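Local atomic coordinates of cupin type-2 domain-containing protein (Streptococcus pyogenes, PDB entry 1YHF), a protein that is of unknown function but carries a cupin domain, a small beta-barrel fold that in many relatives binds a metal or small ligand. Residues A[22-27]-A[103-108]. Sequence-based numbering, arbitrary orientation.
Sequences VMIEQD and AFQMLL
The side chains of I24 and Q105 lie roughly perpendicular to one another and, with A103, account for most of the 220 Å² buried here between a loop, 22-27, and the beginning of strand 104-111. The apolar half of the contact belongs to I24. Its CG2, set anti to the backbone N (chi1 -68° for CG1), lies 3.6 Å from CB of A103, while its CD1 is 3.7 Å from that same CB, so the alanine methyl meets both ends of the forked side chain. The CG1-CD1 branch serves both partners: beyond the touch of CD1 on A103, CG1 of I24 sits 4.0 Å from CG of Q105, packing against the aliphatic part of that chain. D48 borders this patch and touches both I24 and A103.

The polar half is a single hydrogen bond. Q105 is extended beyond CG and carries its amide to the loop backbone, where NE2 donates to O of V22 over 2.8 Å. The N-H...O angle of 165° makes it nearly straight, and the acceptor is almost coplanar with the amide; on the acceptor side the donor is tilted 29° from the carbonyl plane. NE2 also makes a weak hydrogen bond to O of T19, in helix 18-21, and OE1 is bonded to OG of S68, so both ends of the buried amide are satisfied.

Strand 104-111 pairs with 40-47 and 61-68 in the five-stranded sheet of the cupin barrel, and the loop runs over the face from which Q105 projects. V22 packs on V44 of strand 40-47, and O of M23 is hydrogen-bonded to OG of S46. Because a carbonyl can only accept, the bond to V22 fixes which end of the Q105 amide is NE2, and the partner at S68 would resist its rotation; one side chain thus ties the loop carbonyl to the sheet beside a small hydrophobic contact.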
loop_
_atom_site.group_PDB
_atom_site.type_symbol
_atom_site.label_atom_id
_atom_site.label_comp_id
_atom_site.label_asym_id
_atom_site.label_seq_id
_atom_site.Cartn_x
_atom_site.Cartn_y
_atom_site.Cartn_z
ATOM N N VAL A 22 -4.750 9.485 -4.916
ATOM C CA VAL A 22 -3.301 9.557 -4.723
ATOM C C VAL A 22 -2.605 9.554 -6.087
ATOM O O VAL A 22 -2.335 8.497 -6.668
ATOM C CB VAL A 22 -2.750 8.430 -3.783
ATOM C CG1 VAL A 22 -1.320 8.712 -3.414
ATOM C CG2 VAL A 22 -3.535 8.380 -2.490
HETATM N N MSE A 23 -2.357 10.759 -6.602
HETATM C CA MSE A 23 -1.772 10.930 -7.922
HETATM C C MSE A 23 -0.303 10.495 -7.949
HETATM O O MSE A 23 0.373 10.495 -6.921
HETATM C CB MSE A 23 -1.943 12.386 -8.382
HETATM C CG MSE A 23 -3.429 12.839 -8.378
HETATM SE SE MSE A 23 -4.441 11.941 -9.800
HETATM C CE MSE A 23 -3.887 13.130 -11.226
ATOM N N ILE A 24 0.171 10.068 -9.115
ATOM C CA ILE A 24 1.585 9.729 -9.282
ATOM C C ILE A 24 2.349 11.036 -9.490
ATOM O O ILE A 24 1.985 11.826 -10.362
ATOM C CB ILE A 24 1.806 8.773 -10.484
ATOM C CG1 ILE A 24 1.208 7.393 -10.190
ATOM C CG2 ILE A 24 3.288 8.678 -10.809
ATOM C CD1 ILE A 24 0.910 6.542 -11.416
ATOM N N GLU A 25 3.380 11.296 -8.690
ATOM C CA GLU A 25 4.138 12.545 -8.874
ATOM C C GLU A 25 5.595 12.266 -9.195
ATOM O O GLU A 25 6.209 11.381 -8.586
ATOM C CB GLU A 25 4.047 13.473 -7.648
ATOM C CG GLU A 25 2.625 13.794 -7.131
ATOM C CD GLU A 25 1.822 14.700 -8.062
ATOM O OE1 GLU A 25 2.428 15.373 -8.926
ATOM O OE2 GLU A 25 0.576 14.716 -7.938
ATOM N N GLN A 26 6.145 13.050 -10.127
ATOM C CA GLN A 26 7.507 12.869 -10.630
ATOM C C GLN A 26 8.497 12.719 -9.485
ATOM O O GLN A 26 8.557 13.579 -8.594
ATOM C CB GLN A 26 7.938 14.034 -11.555
ATOM C CG GLN A 26 7.149 14.150 -12.877
ATOM C CD GLN A 26 7.809 15.100 -13.899
ATOM O OE1 GLN A 26 9.052 15.125 -14.053
ATOM N NE2 GLN A 26 6.973 15.870 -14.620
ATOM N N ASP A 27 9.236 11.610 -9.514
ATOM C CA ASP A 27 10.313 11.288 -8.555
ATOM C C ASP A 27 9.927 11.273 -7.061
ATOM O O ASP A 27 10.776 11.497 -6.184
ATOM C CB ASP A 27 11.513 12.212 -8.788
ATOM C CG ASP A 27 12.076 12.075 -10.179
ATOM O OD1 ASP A 27 12.023 10.952 -10.722
ATOM O OD2 ASP A 27 12.542 13.093 -10.727
ATOM N N ALA A 103 5.739 3.448 -12.568
ATOM C CA ALA A 103 4.927 4.169 -11.591
ATOM C C ALA A 103 3.754 3.247 -11.229
ATOM O O ALA A 103 3.170 2.589 -12.098
ATOM C CB ALA A 103 4.423 5.488 -12.167
ATOM N N PHE A 104 3.450 3.145 -9.945
ATOM C CA PHE A 104 2.311 2.342 -9.549
ATOM C C PHE A 104 1.562 2.981 -8.384
ATOM O O PHE A 104 2.101 3.864 -7.696
ATOM C CB PHE A 104 2.736 0.883 -9.283
ATOM C CG PHE A 104 3.420 0.647 -7.946
ATOM C CD1 PHE A 104 2.668 0.381 -6.801
ATOM C CD2 PHE A 104 4.813 0.621 -7.846
ATOM C CE1 PHE A 104 3.284 0.125 -5.564
ATOM C CE2 PHE A 104 5.443 0.371 -6.616
ATOM C CZ PHE A 104 4.665 0.126 -5.465
ATOM N N GLN A 105 0.311 2.550 -8.211
ATOM C CA GLN A 105 -0.548 2.942 -7.083
ATOM C C GLN A 105 -1.035 1.654 -6.456
ATOM O O GLN A 105 -1.288 0.666 -7.183
ATOM C CB GLN A 105 -1.739 3.767 -7.571
ATOM C CG GLN A 105 -1.346 5.151 -8.081
ATOM C CD GLN A 105 -2.316 5.678 -9.081
ATOM O OE1 GLN A 105 -2.675 4.981 -10.032
ATOM N NE2 GLN A 105 -2.771 6.893 -8.876
HETATM N N MSE A 106 -1.143 1.649 -5.123
HETATM C CA MSE A 106 -1.568 0.474 -4.371
HETATM C C MSE A 106 -2.424 0.785 -3.157
HETATM O O MSE A 106 -2.336 1.874 -2.570
HETATM C CB MSE A 106 -0.352 -0.331 -3.890
HETATM C CG MSE A 106 0.577 0.416 -2.977
HETATM SE SE MSE A 106 1.745 -0.881 -2.033
HETATM C CE MSE A 106 3.016 0.349 -1.378
ATOM N N LEU A 107 -3.265 -0.177 -2.795
ATOM C CA LEU A 107 -3.926 -0.141 -1.512
ATOM C C LEU A 107 -3.149 -1.128 -0.638
ATOM O O LEU A 107 -2.912 -2.264 -1.035
ATOM C CB LEU A 107 -5.403 -0.553 -1.626
ATOM C CG LEU A 107 -6.132 -0.712 -0.285
ATOM C CD1 LEU A 107 -6.291 0.623 0.489
ATOM C CD2 LEU A 107 -7.491 -1.346 -0.532
ATOM N N LEU A 108 -2.743 -0.666 0.535
ATOM C CA LEU A 108 -1.990 -1.457 1.485
ATOM C C LEU A 108 -2.788 -1.601 2.781
ATOM O O LEU A 108 -3.102 -0.618 3.443
ATOM C CB LEU A 108 -0.613 -0.803 1.729
ATOM C CG LEU A 108 0.238 -1.459 2.826
ATOM C CD1 LEU A 108 0.730 -2.831 2.357
ATOM C CD2 LEU A 108 1.424 -0.559 3.255
#